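Local coordinates for HAD superfamily hydrolase (Brucella suis biovar 1, PDB 6NQ4), which probably acts as a phosphatase of the haloacid dehalogenase superfamily, hydrolysing phosphate groups from its substrate, at residues F40-G45 with I244-L249; I72-S77 with A213-R218. All blocks are in the same frame, centred on the assembly; numbering follows the deposited sequence.

Interaction 1 (F40-G45 with I244-L249); sequences FCDVWG and IGDGVL. With NA (sodium ion), chain H; PO4 (phosphate ion), chain G.
Asp42 and Asp246 converge on one sodium ion from two neighbouring parallel strands. The strands are joined just before the site by two backbone bonds: Ile244 N donates to Phe40 O (2.8 Å), and Asp42 N to Ile244 O (2.9 Å). Beside them, Cys41 SG rests against CB of Ile244 on one face of the sheet.

CB of Asp42 lies between Ile244 O, at 3.2 Å, and CA of Gly245, at 3.5 Å. The next atom, CG, stands anti to the backbone N (chi1 -167°), and this carries the carboxylate toward the ion. From there the two oxygens divide the work. OD1 turns to the phosphate side, where it also forms a salt bridge with Lys215 and receives a weak bond from Val43 N. OD2 binds the sodium at 2.4 Å and takes a long, weak bond from Asp246 N. Asp246 reaches the same ion through its own OD1, also at 2.4 Å, with its carboxylate plane turned 41° from that of Asp42.

Trp44 O, phosphate O1 and two waters complete a six-coordinate, roughly octahedral shell. In it Asp42 OD2 lies opposite one water, Trp44 O opposite the other, and Asp246 OD1 opposite the phosphate oxygen. Trp44 N holds the phosphate as well, donating to O2 at 2.9 Å. Two aspartates from neighbouring strand-loop junctions, a backbone carbonyl two residues after the first, and a phosphate oxygen round one metal are the hallmark of the HAD phosphatase site, where magnesium is the usual ion.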
loop_
_atom_site.group_PDB
_atom_site.type_symbol
_atom_site.label_atom_id
_atom_site.label_comp_id
_atom_site.label_asym_id
_atom_site.label_seq_id
_atom_site.Cartn_x
_atom_site.Cartn_y
_atom_site.Cartn_z
ATOM N N PHE A 40 -3.706 12.219 2.526
ATOM C CA PHE A 40 -3.414 10.893 1.974
ATOM C C PHE A 40 -3.336 9.955 3.176
ATOM O O PHE A 40 -2.379 10.029 3.957
ATOM C CB PHE A 40 -2.072 10.868 1.228
ATOM C CG PHE A 40 -2.013 11.685 -0.057
ATOM C CD1 PHE A 40 -3.125 12.322 -0.590
ATOM C CD2 PHE A 40 -0.797 11.808 -0.722
ATOM C CE1 PHE A 40 -3.018 13.076 -1.777
ATOM C CE2 PHE A 40 -0.682 12.541 -1.893
ATOM C CZ PHE A 40 -1.793 13.177 -2.424
ATOM N N CYS A 41 -4.336 9.090 3.343
ATOM C CA CYS A 41 -4.453 8.278 4.552
ATOM C C CYS A 41 -4.253 6.797 4.251
ATOM O O CYS A 41 -4.911 6.244 3.371
ATOM C CB CYS A 41 -5.804 8.511 5.238
ATOM S SG CYS A 41 -5.941 7.738 6.882
ATOM N N ASP A 42 -3.402 6.160 5.048
ATOM C CA ASP A 42 -3.183 4.719 5.035
ATOM C C ASP A 42 -4.480 3.969 5.364
ATOM O O ASP A 42 -5.374 4.492 6.036
ATOM C CB ASP A 42 -2.168 4.484 6.162
ATOM C CG ASP A 42 -1.552 3.140 6.153
ATOM O OD1 ASP A 42 -1.591 2.475 5.105
ATOM O OD2 ASP A 42 -0.997 2.772 7.218
ATOM N N VAL A 43 -4.576 2.721 4.897
ATOM C CA VAL A 43 -5.761 1.894 5.143
ATOM C C VAL A 43 -5.509 0.808 6.202
ATOM O O VAL A 43 -6.022 0.898 7.329
ATOM C CB VAL A 43 -6.345 1.317 3.832
ATOM C CG1 VAL A 43 -7.536 0.387 4.130
ATOM C CG2 VAL A 43 -6.787 2.463 2.875
ATOM N N TRP A 44 -4.716 -0.218 5.882
ATOM C CA TRP A 44 -4.502 -1.297 6.854
ATOM C C TRP A 44 -3.769 -0.790 8.092
ATOM O O TRP A 44 -2.732 -0.125 8.000
ATOM C CB TRP A 44 -3.720 -2.441 6.224
ATOM C CG TRP A 44 -4.595 -3.490 5.624
ATOM C CD1 TRP A 44 -4.949 -4.685 6.188
ATOM C CD2 TRP A 44 -5.246 -3.432 4.367
ATOM N NE1 TRP A 44 -5.749 -5.389 5.341
ATOM C CE2 TRP A 44 -5.947 -4.649 4.204
ATOM C CE3 TRP A 44 -5.277 -2.482 3.337
ATOM C CZ2 TRP A 44 -6.702 -4.938 3.063
ATOM C CZ3 TRP A 44 -6.028 -2.763 2.199
ATOM C CH2 TRP A 44 -6.728 -3.983 2.070
ATOM N N GLY A 45 -4.319 -1.108 9.255
ATOM C CA GLY A 45 -3.754 -0.685 10.504
ATOM C C GLY A 45 -4.205 0.671 10.967
ATOM O O GLY A 45 -3.860 1.070 12.097
ATOM N N ILE A 244 -0.915 10.391 6.364
ATOM C CA ILE A 244 -1.180 9.692 7.625
ATOM C C ILE A 244 -0.868 8.209 7.444
ATOM O O ILE A 244 -1.354 7.590 6.496
ATOM C CB ILE A 244 -2.654 9.844 8.050
ATOM C CG1 ILE A 244 -3.068 11.317 8.115
ATOM C CG2 ILE A 244 -2.904 9.119 9.385
ATOM C CD1 ILE A 244 -4.524 11.528 8.431
ATOM N N GLY A 245 -0.115 7.620 8.370
ATOM C CA GLY A 245 0.099 6.178 8.288
ATOM C C GLY A 245 0.859 5.644 9.480
ATOM O O GLY A 245 1.381 6.405 10.304
ATOM N N ASP A 246 0.904 4.313 9.560
ATOM C CA ASP A 246 1.606 3.632 10.643
ATOM C C ASP A 246 2.867 2.907 10.195
ATOM O O ASP A 246 3.506 2.239 11.012
ATOM C CB ASP A 246 0.682 2.718 11.471
ATOM C CG ASP A 246 0.478 1.331 10.853
ATOM O OD1 ASP A 246 0.512 1.191 9.625
ATOM O OD2 ASP A 246 0.231 0.368 11.605
ATOM N N GLY A 247 3.259 3.017 8.919
ATOM C CA GLY A 247 4.483 2.410 8.447
ATOM C C GLY A 247 5.590 3.432 8.288
ATOM O O GLY A 247 5.457 4.386 7.526
ATOM N N VAL A 248 6.698 3.218 8.995
ATOM C CA VAL A 248 7.803 4.166 8.879
ATOM C C VAL A 248 8.426 4.100 7.490
ATOM O O VAL A 248 8.676 5.133 6.853
ATOM C CB VAL A 248 8.840 3.950 9.995
ATOM C CG1 VAL A 248 10.062 4.862 9.789
ATOM C CG2 VAL A 248 8.212 4.183 11.380
ATOM N N LEU A 249 8.674 2.892 6.992
ATOM C CA LEU A 249 9.358 2.731 5.710
ATOM C C LEU A 249 8.428 2.807 4.505
ATOM O O LEU A 249 8.915 2.748 3.370
ATOM C CB LEU A 249 10.139 1.414 5.664
ATOM C CG LEU A 249 11.316 1.266 6.623
ATOM C CD1 LEU A 249 12.242 0.159 6.152
ATOM C CD2 LEU A 249 12.069 2.570 6.744
HETATM NA NA NA H . -0.474 0.416 7.559
HETATM P P PO4 G . -1.429 -0.266 3.761
HETATM O O1 PO4 G . -1.033 0.032 5.207
HETATM O O2 PO4 G . -2.926 -0.094 3.574
HETATM O O3 PO4 G . -1.068 -1.763 3.702
HETATM O O4 PO4 G . -0.563 0.504 2.795
HETATM O O HOH W 1 1.696 0.994 6.478
HETATM O O HOH W 2 -0.137 -2.036 7.626
#

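Interaction 2 (I72-S77 with A213-R218); sequences ILVTNS and AGKPHR. With PO4 (phosphate ion), chain G.
The side-chain amide of Asn76 is the flat group here, and Lys215 meets it both at an edge and over a face. At the edge, the backbone of Lys215 uses both polar atoms: its N donates to Asn76 OD1 at 2.8 Å, in the carbonyl plane and on a lone pair, while Asn76 ND2 donates to Lys215 O at 3.0 Å, close to the amide plane and nearly straight (165°). This pair of bonds fixes the rotation of the amide, and ND2 has a further acceptor in Asp183. Over one face runs the lysine side chain, with CE standing above Asn76 CG at 3.8 Å.

To get there the lysine chain bends at its third torsion (chi3 -70°), which folds the tip back over the amide toward the strand end. Its CD touches CG1 of Val74, and NZ donates to Val74 O at 2.9 Å, approaching from well out of that carbonyl's plane. The same NZ reaches phosphate O4 at 2.8 Å and makes a salt bridge with Asp251. Asn76 N also donates to O4, at 2.8 Å, so this oxygen is gripped from both segments.

Thr75 serves the neighbouring oxygen: OG1 donates to phosphate O2 at 2.7 Å and accepts from Ser77 N, closing an ST turn that orients the hydroxyl. The cradle matches the threonine and lysine motifs of HAD phosphatases. The ion was probably picked up from the crystallisation liquor, but a hydroxyl, a backbone N-H and an ammonium all donating to it are consistent with a pocket that holds a phosphoryl group and probably spreads its negative charge.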
loop_
_atom_site.group_PDB
_atom_site.type_symbol
_atom_site.label_atom_id
_atom_site.label_comp_id
_atom_site.label_asym_id
_atom_site.label_seq_id
_atom_site.Cartn_x
_atom_site.Cartn_y
_atom_site.Cartn_z
ATOM N N ILE A 72 -7.962 11.068 0.282
ATOM C CA ILE A 72 -7.547 9.975 -0.583
ATOM C C ILE A 72 -7.018 8.882 0.324
ATOM O O ILE A 72 -6.042 9.101 1.047
ATOM C CB ILE A 72 -6.450 10.399 -1.575
ATOM C CG1 ILE A 72 -6.781 11.730 -2.259
ATOM C CG2 ILE A 72 -6.185 9.267 -2.589
ATOM C CD1 ILE A 72 -8.026 11.750 -3.130
ATOM N N LEU A 73 -7.617 7.696 0.263
ATOM C CA LEU A 73 -7.031 6.560 0.960
ATOM C C LEU A 73 -5.958 5.969 0.053
ATOM O O LEU A 73 -6.227 5.669 -1.115
ATOM C CB LEU A 73 -8.097 5.525 1.296
ATOM C CG LEU A 73 -9.227 6.049 2.188
ATOM C CD1 LEU A 73 -10.206 4.920 2.505
ATOM C CD2 LEU A 73 -8.655 6.649 3.459
ATOM N N VAL A 74 -4.732 5.866 0.553
ATOM C CA VAL A 74 -3.586 5.445 -0.242
ATOM C C VAL A 74 -3.028 4.197 0.433
ATOM O O VAL A 74 -2.542 4.265 1.572
ATOM C CB VAL A 74 -2.526 6.555 -0.328
ATOM C CG1 VAL A 74 -1.333 6.106 -1.175
ATOM C CG2 VAL A 74 -3.141 7.860 -0.892
ATOM N N THR A 75 -3.117 3.058 -0.245
ATOM C CA THR A 75 -2.817 1.774 0.363
ATOM C C THR A 75 -1.912 0.952 -0.536
ATOM O O THR A 75 -2.012 1.008 -1.760
ATOM C CB THR A 75 -4.130 0.981 0.630
ATOM O OG1 THR A 75 -3.821 -0.341 1.086
ATOM C CG2 THR A 75 -4.992 0.866 -0.620
ATOM N N ASN A 76 -1.035 0.175 0.079
ATOM C CA ASN A 76 -0.180 -0.741 -0.677
ATOM C C ASN A 76 -0.873 -2.041 -1.112
ATOM O O ASN A 76 -0.202 -2.930 -1.651
ATOM C CB ASN A 76 1.121 -1.035 0.079
ATOM C CG ASN A 76 2.200 -0.015 -0.239
ATOM O OD1 ASN A 76 2.035 0.802 -1.158
ATOM N ND2 ASN A 76 3.314 -0.064 0.472
ATOM N N SER A 77 -2.181 -2.181 -0.916
ATOM C CA SER A 77 -2.875 -3.348 -1.437
ATOM C C SER A 77 -2.512 -3.569 -2.904
ATOM O O SER A 77 -2.511 -2.604 -3.688
ATOM C CB SER A 77 -4.383 -3.145 -1.345
ATOM O OG SER A 77 -5.043 -4.247 -1.948
ATOM N N ALA A 213 6.141 0.280 -7.443
ATOM C CA ALA A 213 5.468 1.559 -7.625
ATOM C C ALA A 213 4.698 2.041 -6.405
ATOM O O ALA A 213 4.372 3.233 -6.345
ATOM C CB ALA A 213 4.502 1.491 -8.823
ATOM N N GLY A 214 4.427 1.166 -5.423
ATOM C CA GLY A 214 3.687 1.540 -4.233
ATOM C C GLY A 214 4.542 2.315 -3.237
ATOM O O GLY A 214 5.704 2.632 -3.487
ATOM N N LYS A 215 3.936 2.641 -2.080
ATOM C CA LYS A 215 4.643 3.409 -1.057
ATOM C C LYS A 215 5.886 2.644 -0.621
ATOM O O LYS A 215 5.804 1.440 -0.373
ATOM C CB LYS A 215 3.755 3.613 0.180
ATOM C CG LYS A 215 2.433 4.352 -0.100
ATOM C CD LYS A 215 1.549 4.476 1.149
ATOM C CE LYS A 215 0.968 3.135 1.579
ATOM N NZ LYS A 215 -0.040 3.280 2.676
ATOM N N PRO A 216 7.040 3.321 -0.440
ATOM C CA PRO A 216 7.285 4.772 -0.406
ATOM C C PRO A 216 7.647 5.389 -1.760
ATOM O O PRO A 216 8.073 6.551 -1.798
ATOM C CB PRO A 216 8.513 4.872 0.495
ATOM C CG PRO A 216 9.303 3.615 0.129
ATOM C CD PRO A 216 8.239 2.546 -0.065
ATOM N N HIS A 217 7.472 4.643 -2.850
ATOM C CA HIS A 217 7.919 5.119 -4.154
ATOM C C HIS A 217 6.964 6.174 -4.709
ATOM O O HIS A 217 5.766 6.220 -4.385
ATOM C CB HIS A 217 8.097 3.938 -5.107
ATOM C CG HIS A 217 8.954 2.859 -4.527
ATOM N ND1 HIS A 217 10.330 2.912 -4.554
ATOM C CD2 HIS A 217 8.630 1.725 -3.861
ATOM C CE1 HIS A 217 10.820 1.843 -3.950
ATOM N NE2 HIS A 217 9.809 1.112 -3.510
ATOM N N ARG A 218 7.514 7.020 -5.581
ATOM C CA ARG A 218 6.769 8.190 -6.037
ATOM C C ARG A 218 5.503 7.890 -6.836
ATOM O O ARG A 218 4.546 8.671 -6.713
ATOM C CB ARG A 218 7.696 9.141 -6.801
ATOM C CG ARG A 218 7.049 10.481 -7.071
ATOM C CD ARG A 218 7.940 11.357 -7.901
ATOM N NE ARG A 218 9.171 11.664 -7.201
ATOM C CZ ARG A 218 10.302 12.003 -7.810
ATOM N NH1 ARG A 218 10.352 12.069 -9.135
ATOM N NH2 ARG A 218 11.387 12.263 -7.099
HETATM P P PO4 G . -1.429 -0.266 3.761
HETATM O O1 PO4 G . -1.033 0.032 5.207
HETATM O O2 PO4 G . -2.926 -0.094 3.574
HETATM O O3 PO4 G . -1.068 -1.763 3.702
HETATM O O4 PO4 G . -0.563 0.504 2.795
#

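Both contacts are buried, and both work at the ends of strands in the six-stranded parallel sheet, where 38-41 and 70-75 are neighbours joined by backbone bonds between Cys41 and both Ile72 and Val74. Interaction 1 pairs two adjacent strands and finishes in acidic groups round a metal. Interaction 2 instead ties a strand end to the loop between strand 210-212 and helix 218-232, has no strand pairing of its own, and relies on amide bonds and a lysine ammonium, with a hydroxyl added at the phosphate. The two meet on that single ion: 40-45 and the sodium approach it from one quarter, Thr75, Asn76 and Lys215 from another. Trp44 also packs on Thr75, so the contacts touch directly beside the phosphate.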